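Local coordinates for protein glutamate--tRNA ligase (Methanothermobacter thermautotrophicus, PDB 3AII) that probably attaches glutamate to tRNA in two steps, first activating the amino acid with ATP and then passing it to the acceptor end of the tRNA, at residues L87-V93 with E122-Y127; E96-R100 with L285-V290; V439-R443 with H492-A496. All blocks are in the same frame, centred on the assembly; numbering follows the deposited sequence.

In the fold
Contacts 1 and 2 lie side by side in the class I catalytic domain, their centres about 11 Å apart, and their segments alternate along the chain. Residues 87-93 lead into strand 98-101, whose Val98 is hydrogen-bonded to Thr288, just before strand 289-291, in contact 2; helix 111-126 follows that strand and returns to residues 87-93 in contact 1. His289 NE2 probably hydrogen-bonds Ala91 O and its ring packs on Leu90, while Leu99 touches Ala124 and Val97 touches Tyr127. Contact 3 comes later in the chain, in the anticodon-binding beta region, its centre about 56 and about 60 Å from theirs. The three thus sample both halves of an elongated, single-chain enzyme.

Contact 1 of 3, residues L87-V93 with E122-Y127; sequences LRELAGV and EYARKY
Leu90 CD1 lies over one face of the Tyr123 ring, 3.7 Å from its centroid in a CH-pi contact, while Arg88 O and Tyr127 CE1 lie at its edge, in plane. The Tyr127 ring is met obliquely: Leu90 CD2 comes to 3.4 Å from Tyr127 CE1, and Val93 CG2 touches CE2 farther round. The two methyls of Leu90 are thus shared between neighbouring tyrosines. Both phenols also bond to the extended backbone, in opposite senses. Tyr123 OH donates to Arg88 O over 2.7 Å, in the carbonyl plane and on a lone pair. Tyr127 OH accepts from Leu90 N, also at 2.7 Å, with an N-H...O angle of 161°. Leu87 CB packs against the phenol end of Tyr123, and Lys126, its CG anti to the backbone N (chi1 -176°), brings CE near Leu87 O. The carboxylate of Glu122 forms salt bridges with Arg125 and Arg369. Val377, Leu99 and Leu291 also touch Tyr123. The arrangement is an irregular N-terminal segment laid across the C-terminal end of helix 111-126, the helix that begins in the HIGH motif of the class I synthetase catalytic domain.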
loop_
_atom_site.group_PDB
_atom_site.type_symbol
_atom_site.label_atom_id
_atom_site.label_comp_id
_atom_site.label_asym_id
_atom_site.label_seq_id
_atom_site.Cartn_x
_atom_site.Cartn_y
_atom_site.Cartn_z
ATOM N N LEU A 87 -21.251 4.532 1.245
ATOM C CA LEU A 87 -21.067 4.189 -0.161
ATOM C C LEU A 87 -22.402 4.227 -0.900
ATOM O O LEU A 87 -23.439 3.900 -0.330
ATOM C CB LEU A 87 -20.444 2.796 -0.302
ATOM C CG LEU A 87 -19.094 2.495 0.355
ATOM C CD1 LEU A 87 -18.077 3.571 0.017
ATOM C CD2 LEU A 87 -19.231 2.328 1.866
ATOM N N ARG A 88 -22.367 4.619 -2.171
ATOM C CA ARG A 88 -23.561 4.640 -3.006
ATOM C C ARG A 88 -24.086 3.222 -3.195
ATOM O O ARG A 88 -23.319 2.259 -3.145
ATOM C CB ARG A 88 -23.250 5.247 -4.375
ATOM C CG ARG A 88 -22.966 4.202 -5.445
ATOM C CD ARG A 88 -22.763 4.821 -6.819
ATOM N NE ARG A 88 -23.878 5.677 -7.208
ATOM C CZ ARG A 88 -24.066 6.148 -8.436
ATOM N NH1 ARG A 88 -23.214 5.836 -9.406
ATOM N NH2 ARG A 88 -25.109 6.926 -8.699
ATOM N N GLU A 89 -25.390 3.089 -3.423
ATOM C CA GLU A 89 -25.982 1.769 -3.639
ATOM C C GLU A 89 -25.531 1.146 -4.959
ATOM O O GLU A 89 -25.319 1.836 -5.956
ATOM C CB GLU A 89 -27.516 1.828 -3.573
ATOM C CG GLU A 89 -28.038 2.359 -2.246
ATOM C CD GLU A 89 -29.574 2.399 -2.150
ATOM O OE1 GLU A 89 -30.272 2.349 -3.183
ATOM O OE2 GLU A 89 -30.087 2.519 -1.004
ATOM N N LEU A 90 -25.383 -0.173 -4.942
ATOM C CA LEU A 90 -25.061 -0.942 -6.137
ATOM C C LEU A 90 -26.306 -1.078 -7.006
ATOM O O LEU A 90 -27.427 -1.115 -6.501
ATOM C CB LEU A 90 -24.539 -2.329 -5.752
ATOM C CG LEU A 90 -23.020 -2.508 -5.612
ATOM C CD1 LEU A 90 -22.296 -1.184 -5.491
ATOM C CD2 LEU A 90 -22.649 -3.443 -4.462
ATOM N N ALA A 91 -26.106 -1.155 -8.318
ATOM C CA ALA A 91 -27.218 -1.315 -9.254
ATOM C C ALA A 91 -27.476 -2.783 -9.549
ATOM O O ALA A 91 -26.592 -3.623 -9.402
ATOM C CB ALA A 91 -26.945 -0.581 -10.536
ATOM N N GLY A 92 -28.688 -3.085 -9.993
ATOM C CA GLY A 92 -29.020 -4.415 -10.462
ATOM C C GLY A 92 -28.803 -5.540 -9.474
ATOM O O GLY A 92 -28.653 -6.690 -9.888
ATOM N N VAL A 93 -28.787 -5.225 -8.181
ATOM C CA VAL A 93 -28.712 -6.261 -7.153
ATOM C C VAL A 93 -29.916 -7.196 -7.247
ATOM O O VAL A 93 -31.053 -6.782 -7.039
ATOM C CB VAL A 93 -28.669 -5.661 -5.732
ATOM C CG1 VAL A 93 -28.879 -6.752 -4.680
ATOM C CG2 VAL A 93 -27.356 -4.945 -5.502
ATOM N N GLU A 122 -15.968 -3.439 1.974
ATOM C CA GLU A 122 -17.089 -2.642 2.483
ATOM C C GLU A 122 -18.426 -2.928 1.789
ATOM O O GLU A 122 -19.466 -2.950 2.441
ATOM C CB GLU A 122 -16.776 -1.140 2.422
ATOM C CG GLU A 122 -15.646 -0.677 3.340
ATOM C CD GLU A 122 -16.027 -0.689 4.817
ATOM O OE1 GLU A 122 -17.230 -0.614 5.146
ATOM O OE2 GLU A 122 -15.109 -0.773 5.657
ATOM N N TYR A 123 -18.417 -3.141 0.474
ATOM C CA TYR A 123 -19.660 -3.488 -0.209
ATOM C C TYR A 123 -20.137 -4.890 0.136
ATOM O O TYR A 123 -21.334 -5.135 0.230
ATOM C CB TYR A 123 -19.552 -3.307 -1.723
ATOM C CG TYR A 123 -19.842 -1.894 -2.154
ATOM C CD1 TYR A 123 -18.826 -1.054 -2.580
ATOM C CD2 TYR A 123 -21.137 -1.389 -2.101
ATOM C CE1 TYR A 123 -19.091 0.253 -2.961
ATOM C CE2 TYR A 123 -21.410 -0.089 -2.477
ATOM C CZ TYR A 123 -20.387 0.724 -2.908
ATOM O OH TYR A 123 -20.665 2.016 -3.284
ATOM N N ALA A 124 -19.203 -5.818 0.324
ATOM C CA ALA A 124 -19.583 -7.169 0.722
ATOM C C ALA A 124 -20.240 -7.141 2.105
ATOM O O ALA A 124 -21.218 -7.853 2.343
ATOM C CB ALA A 124 -18.361 -8.112 0.697
ATOM N N ARG A 125 -19.715 -6.307 3.000
ATOM C CA ARG A 125 -20.316 -6.149 4.326
ATOM C C ARG A 125 -21.700 -5.524 4.209
ATOM O O ARG A 125 -22.683 -6.057 4.723
ATOM C CB ARG A 125 -19.444 -5.276 5.225
ATOM C CG ARG A 125 -18.242 -5.990 5.813
ATOM C CD ARG A 125 -17.899 -5.420 7.187
ATOM N NE ARG A 125 -17.789 -3.965 7.158
ATOM C CZ ARG A 125 -16.871 -3.270 7.821
ATOM N NH1 ARG A 125 -16.849 -1.947 7.728
ATOM N NH2 ARG A 125 -15.976 -3.894 8.574
ATOM N N LYS A 126 -21.755 -4.393 3.517
ATOM C CA LYS A 126 -23.006 -3.669 3.299
ATOM C C LYS A 126 -24.127 -4.567 2.764
ATOM O O LYS A 126 -25.262 -4.500 3.241
ATOM C CB LYS A 126 -22.762 -2.508 2.333
ATOM C CG LYS A 126 -23.962 -1.603 2.086
ATOM C CD LYS A 126 -23.647 -0.602 0.978
ATOM C CE LYS A 126 -24.355 0.729 1.190
ATOM N NZ LYS A 126 -25.831 0.582 1.263
ATOM N N TYR A 127 -23.814 -5.408 1.779
ATOM C CA TYR A 127 -24.824 -6.246 1.131
ATOM C C TYR A 127 -24.891 -7.683 1.651
ATOM O O TYR A 127 -25.588 -8.519 1.077
ATOM C CB TYR A 127 -24.631 -6.242 -0.391
ATOM C CG TYR A 127 -25.053 -4.935 -1.001
ATOM C CD1 TYR A 127 -24.145 -3.910 -1.181
ATOM C CD2 TYR A 127 -26.379 -4.710 -1.355
ATOM C CE1 TYR A 127 -24.532 -2.697 -1.716
ATOM C CE2 TYR A 127 -26.776 -3.504 -1.891
ATOM C CZ TYR A 127 -25.848 -2.499 -2.066
ATOM O OH TYR A 127 -26.231 -1.293 -2.602
#

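Contact 2 of 3, residues E96-R100 with L285-V290; sequences EVVLR and LGVTHV
Thr288 and Val98 exchange the main hydrogen bonds. Val98 N donates to Thr288 OG1 over 2.8 Å in an almost straight bond (174°), and Thr288 N returns one to Val98 O, in the carbonyl plane and on a lone pair. A weak bond from His289 N reaches the same oxygen at 3.4 Å, and Val287 CA adds a C-H...O contact. With chi1 at 60° the hydroxyl of Thr288 is turned toward Val98 N; it also shares a 2.7 Å hydrogen bond with His289 ND1. A water accepts from Arg100 N and can donate to His289 O, bridging the two backbones past the direct bonds. Van der Waals contacts flank these bonds: Val98 CB rests 3.3 Å from Gly286 O, and Leu99 CD2 meets His289 CB. Over one face of the Arg100 guanidinium lies Val290 CG1, 3.7 Å from Arg100 NH2, while the charge is met by Asp282 of helix 274-284. Gly286 ends that helix in a Schellman motif. Strand 98-101 pairs on with strand 130-135 and strand 289-291 with 316-318, so the contact joins two parallel sheets, with helix 111-126 packed on Leu99.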
loop_
_atom_site.group_PDB
_atom_site.type_symbol
_atom_site.label_atom_id
_atom_site.label_comp_id
_atom_site.label_asym_id
_atom_site.label_seq_id
_atom_site.Cartn_x
_atom_site.Cartn_y
_atom_site.Cartn_z
ATOM N N GLU A 96 -27.808 -12.810 -4.086
ATOM C CA GLU A 96 -26.553 -12.561 -3.394
ATOM C C GLU A 96 -25.582 -11.693 -4.201
ATOM O O GLU A 96 -25.489 -11.817 -5.424
ATOM C CB GLU A 96 -25.908 -13.893 -2.993
ATOM C CG GLU A 96 -26.328 -15.083 -3.852
ATOM C CD GLU A 96 -27.024 -16.190 -3.058
ATOM O OE1 GLU A 96 -27.173 -17.310 -3.602
ATOM O OE2 GLU A 96 -27.418 -15.948 -1.894
ATOM N N VAL A 97 -24.882 -10.801 -3.503
ATOM C CA VAL A 97 -23.844 -9.967 -4.101
ATOM C C VAL A 97 -22.496 -10.678 -3.949
ATOM O O VAL A 97 -22.179 -11.162 -2.863
ATOM C CB VAL A 97 -23.790 -8.582 -3.414
ATOM C CG1 VAL A 97 -22.527 -7.822 -3.786
ATOM C CG2 VAL A 97 -25.048 -7.770 -3.751
ATOM N N VAL A 98 -21.721 -10.739 -5.035
ATOM C CA VAL A 98 -20.387 -11.364 -5.012
ATOM C C VAL A 98 -19.382 -10.431 -5.671
ATOM O O VAL A 98 -19.547 -10.063 -6.844
ATOM C CB VAL A 98 -20.396 -12.705 -5.765
ATOM C CG1 VAL A 98 -19.007 -13.384 -5.677
ATOM C CG2 VAL A 98 -21.488 -13.612 -5.226
ATOM N N LEU A 99 -18.359 -10.046 -4.916
ATOM C CA LEU A 99 -17.340 -9.118 -5.384
ATOM C C LEU A 99 -15.994 -9.815 -5.335
ATOM O O LEU A 99 -15.868 -10.882 -4.734
ATOM C CB LEU A 99 -17.335 -7.881 -4.493
ATOM C CG LEU A 99 -18.691 -7.167 -4.426
ATOM C CD1 LEU A 99 -19.136 -7.009 -2.975
ATOM C CD2 LEU A 99 -18.612 -5.824 -5.123
ATOM N N ARG A 100 -14.988 -9.242 -5.979
ATOM C CA ARG A 100 -13.657 -9.829 -5.880
ATOM C C ARG A 100 -12.595 -8.753 -5.733
ATOM O O ARG A 100 -12.812 -7.575 -6.081
ATOM C CB ARG A 100 -13.357 -10.741 -7.084
ATOM C CG ARG A 100 -12.790 -10.023 -8.329
ATOM C CD ARG A 100 -13.741 -9.043 -8.970
ATOM N NE ARG A 100 -13.594 -9.063 -10.435
ATOM C CZ ARG A 100 -12.859 -8.200 -11.132
ATOM N NH1 ARG A 100 -12.188 -7.219 -10.528
ATOM N NH2 ARG A 100 -12.792 -8.322 -12.455
ATOM N N LEU A 285 -16.988 -17.921 -11.156
ATOM C CA LEU A 285 -16.998 -17.746 -9.707
ATOM C C LEU A 285 -18.250 -17.031 -9.248
ATOM O O LEU A 285 -18.442 -16.837 -8.053
ATOM C CB LEU A 285 -15.768 -16.954 -9.255
ATOM C CG LEU A 285 -14.468 -17.699 -9.566
ATOM C CD1 LEU A 285 -13.274 -16.790 -9.309
ATOM C CD2 LEU A 285 -14.365 -18.969 -8.733
ATOM N N GLY A 286 -19.087 -16.629 -10.198
ATOM C CA GLY A 286 -20.325 -15.929 -9.866
ATOM C C GLY A 286 -20.226 -14.477 -9.409
ATOM O O GLY A 286 -21.110 -13.996 -8.692
ATOM N N VAL A 287 -19.173 -13.765 -9.806
ATOM C CA VAL A 287 -19.045 -12.345 -9.459
ATOM C C VAL A 287 -20.212 -11.550 -10.056
ATOM O O VAL A 287 -20.541 -11.711 -11.242
ATOM C CB VAL A 287 -17.724 -11.780 -9.983
ATOM C CG1 VAL A 287 -17.689 -10.264 -9.855
ATOM C CG2 VAL A 287 -16.571 -12.434 -9.213
ATOM N N THR A 288 -20.853 -10.721 -9.233
ATOM C CA THR A 288 -22.042 -9.976 -9.671
ATOM C C THR A 288 -21.743 -8.513 -9.947
ATOM O O THR A 288 -22.414 -7.875 -10.763
ATOM C CB THR A 288 -23.159 -10.041 -8.613
ATOM O OG1 THR A 288 -22.689 -9.463 -7.380
ATOM C CG2 THR A 288 -23.578 -11.483 -8.375
ATOM N N HIS A 289 -20.731 -7.982 -9.266
ATOM C CA HIS A 289 -20.364 -6.579 -9.367
ATOM C C HIS A 289 -18.862 -6.479 -9.410
ATOM O O HIS A 289 -18.164 -6.986 -8.521
ATOM C CB HIS A 289 -20.905 -5.798 -8.177
ATOM C CG HIS A 289 -22.399 -5.740 -8.127
ATOM N ND1 HIS A 289 -23.167 -6.774 -7.641
ATOM C CD2 HIS A 289 -23.268 -4.774 -8.511
ATOM C CE1 HIS A 289 -24.445 -6.451 -7.733
ATOM N NE2 HIS A 289 -24.533 -5.238 -8.250
ATOM N N VAL A 290 -18.370 -5.844 -10.463
ATOM C CA VAL A 290 -16.953 -5.614 -10.642
ATOM C C VAL A 290 -16.615 -4.164 -10.305
ATOM O O VAL A 290 -17.055 -3.239 -10.985
ATOM C CB VAL A 290 -16.528 -5.931 -12.086
ATOM C CG1 VAL A 290 -15.102 -5.450 -12.338
ATOM C CG2 VAL A 290 -16.686 -7.428 -12.374
HETATM O O HOH W 1 -15.499 -6.564 -7.446
#

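Contact 3 of 3, residues V439-R443 with H492-A496; sequences VLELR and HWVPA
A chi1 of 62° holds Trp493 CG between its own backbone N and carbonyl carbon, and from there the indole extends to the leucines of strand 437-442; Leu440 reaches back with CG anti to its carbonyl carbon (chi1 -61°). The two meet in the anticodon-binding beta-barrel region, as in the related glutaminyl-tRNA synthetases, where a strand of a two-stranded antiparallel sheet packs on strand 489-495 of a six-stranded mixed sheet. Leu440 and Trp493 approach from opposite directions. Leu440 CD1 sits over one face of the indole, displaced toward the rim and 4.0 Å from Trp493 CZ2, while Leu440 CB touches Trp493 CH2 at 3.8 Å. Obliquely, Leu442 CB comes to 4.0 Å from that same CH2, so the far corner of the six-membered ring is received by two leucines two residues apart. Contact across the segments is by van der Waals packing. On the pyrrole side Trp493 NE1 hydrogen-bonds Ile461 O, and Phe405 meets the ring at about 45° between planes. Val424, from the strand paired with 437-442, also touches it. Pro495 completes the interface: its CG lies 4.1 Å from Leu440 CB, and its CB rests 3.5 Å from Glu441 O.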
loop_
_atom_site.group_PDB
_atom_site.type_symbol
_atom_site.label_atom_id
_atom_site.label_comp_id
_atom_site.label_asym_id
_atom_site.label_seq_id
_atom_site.Cartn_x
_atom_site.Cartn_y
_atom_site.Cartn_z
ATOM N N VAL A 439 8.717 11.523 35.487
ATOM C CA VAL A 439 9.413 12.357 36.451
ATOM C C VAL A 439 10.796 12.572 35.917
ATOM O O VAL A 439 11.550 11.619 35.700
ATOM C CB VAL A 439 9.486 11.698 37.836
ATOM C CG1 VAL A 439 10.169 12.623 38.838
ATOM C CG2 VAL A 439 8.071 11.347 38.294
ATOM N N LEU A 440 11.111 13.831 35.670
ATOM C CA LEU A 440 12.404 14.210 35.116
ATOM C C LEU A 440 13.157 15.002 36.160
ATOM O O LEU A 440 12.642 15.984 36.693
ATOM C CB LEU A 440 12.211 15.083 33.885
ATOM C CG LEU A 440 11.454 14.425 32.731
ATOM C CD1 LEU A 440 11.420 15.316 31.511
ATOM C CD2 LEU A 440 12.112 13.116 32.385
ATOM N N GLU A 441 14.376 14.570 36.450
ATOM C CA GLU A 441 15.169 15.204 37.482
ATOM C C GLU A 441 16.211 16.134 36.855
ATOM O O GLU A 441 17.213 15.678 36.300
ATOM C CB GLU A 441 15.857 14.148 38.347
ATOM C CG GLU A 441 14.915 13.141 38.993
ATOM C CD GLU A 441 14.259 13.651 40.263
ATOM O OE1 GLU A 441 14.451 14.847 40.618
ATOM O OE2 GLU A 441 13.556 12.839 40.916
ATOM N N LEU A 442 15.967 17.434 36.941
ATOM C CA LEU A 442 16.924 18.415 36.448
ATOM C C LEU A 442 17.929 18.711 37.565
ATOM O O LEU A 442 17.553 19.215 38.626
ATOM C CB LEU A 442 16.178 19.689 36.043
ATOM C CG LEU A 442 17.086 20.887 35.769
ATOM C CD1 LEU A 442 17.934 20.606 34.545
ATOM C CD2 LEU A 442 16.268 22.166 35.601
ATOM N N ARG A 443 19.197 18.374 37.341
ATOM C CA ARG A 443 20.207 18.469 38.407
ATOM C C ARG A 443 21.334 19.421 38.051
ATOM O O ARG A 443 21.873 20.113 38.923
ATOM C CB ARG A 443 20.814 17.096 38.724
ATOM C CG ARG A 443 19.928 16.173 39.531
ATOM C CD ARG A 443 20.625 14.843 39.789
ATOM N NE ARG A 443 21.815 14.992 40.624
ATOM C CZ ARG A 443 22.633 13.994 40.944
ATOM N NH1 ARG A 443 22.395 12.768 40.495
ATOM N NH2 ARG A 443 23.693 14.222 41.713
ATOM N N HIS A 492 11.830 21.185 24.295
ATOM C CA HIS A 492 11.924 19.909 24.999
ATOM C C HIS A 492 13.381 19.669 25.362
ATOM O O HIS A 492 14.278 20.365 24.863
ATOM C CB HIS A 492 11.300 18.746 24.204
ATOM C CG HIS A 492 11.880 18.544 22.837
ATOM N ND1 HIS A 492 11.693 19.438 21.808
ATOM C CD2 HIS A 492 12.596 17.514 22.316
ATOM C CE1 HIS A 492 12.291 18.986 20.717
ATOM N NE2 HIS A 492 12.846 17.820 21.001
ATOM N N TRP A 493 13.614 18.714 26.250
ATOM C CA TRP A 493 14.918 18.572 26.894
ATOM C C TRP A 493 15.021 17.215 27.581
ATOM O O TRP A 493 14.006 16.580 27.886
ATOM C CB TRP A 493 15.140 19.715 27.907
ATOM C CG TRP A 493 14.116 19.694 29.009
ATOM C CD1 TRP A 493 12.816 20.130 28.941
ATOM C CD2 TRP A 493 14.293 19.159 30.319
ATOM N NE1 TRP A 493 12.187 19.919 30.158
ATOM C CE2 TRP A 493 13.073 19.318 31.010
ATOM C CE3 TRP A 493 15.373 18.572 30.986
ATOM C CZ2 TRP A 493 12.904 18.891 32.337
ATOM C CZ3 TRP A 493 15.205 18.162 32.300
ATOM C CH2 TRP A 493 13.979 18.330 32.961
ATOM N N VAL A 494 16.249 16.761 27.797
ATOM C CA VAL A 494 16.505 15.489 28.463
ATOM C C VAL A 494 17.576 15.660 29.547
ATOM O O VAL A 494 18.656 16.182 29.272
ATOM C CB VAL A 494 16.987 14.431 27.452
ATOM C CG1 VAL A 494 17.191 13.092 28.155
ATOM C CG2 VAL A 494 15.979 14.283 26.287
ATOM N N PRO A 495 17.284 15.229 30.787
ATOM C CA PRO A 495 18.294 15.270 31.852
ATOM C C PRO A 495 19.534 14.493 31.421
ATOM O O PRO A 495 19.411 13.373 30.924
ATOM C CB PRO A 495 17.611 14.548 33.021
ATOM C CG PRO A 495 16.145 14.652 32.760
ATOM C CD PRO A 495 15.976 14.728 31.256
ATOM N N ALA A 496 20.718 15.058 31.611
ATOM C CA ALA A 496 21.917 14.423 31.067
ATOM C C ALA A 496 22.235 13.083 31.732
ATOM O O ALA A 496 22.707 12.148 31.072
ATOM C CB ALA A 496 23.103 15.357 31.169
#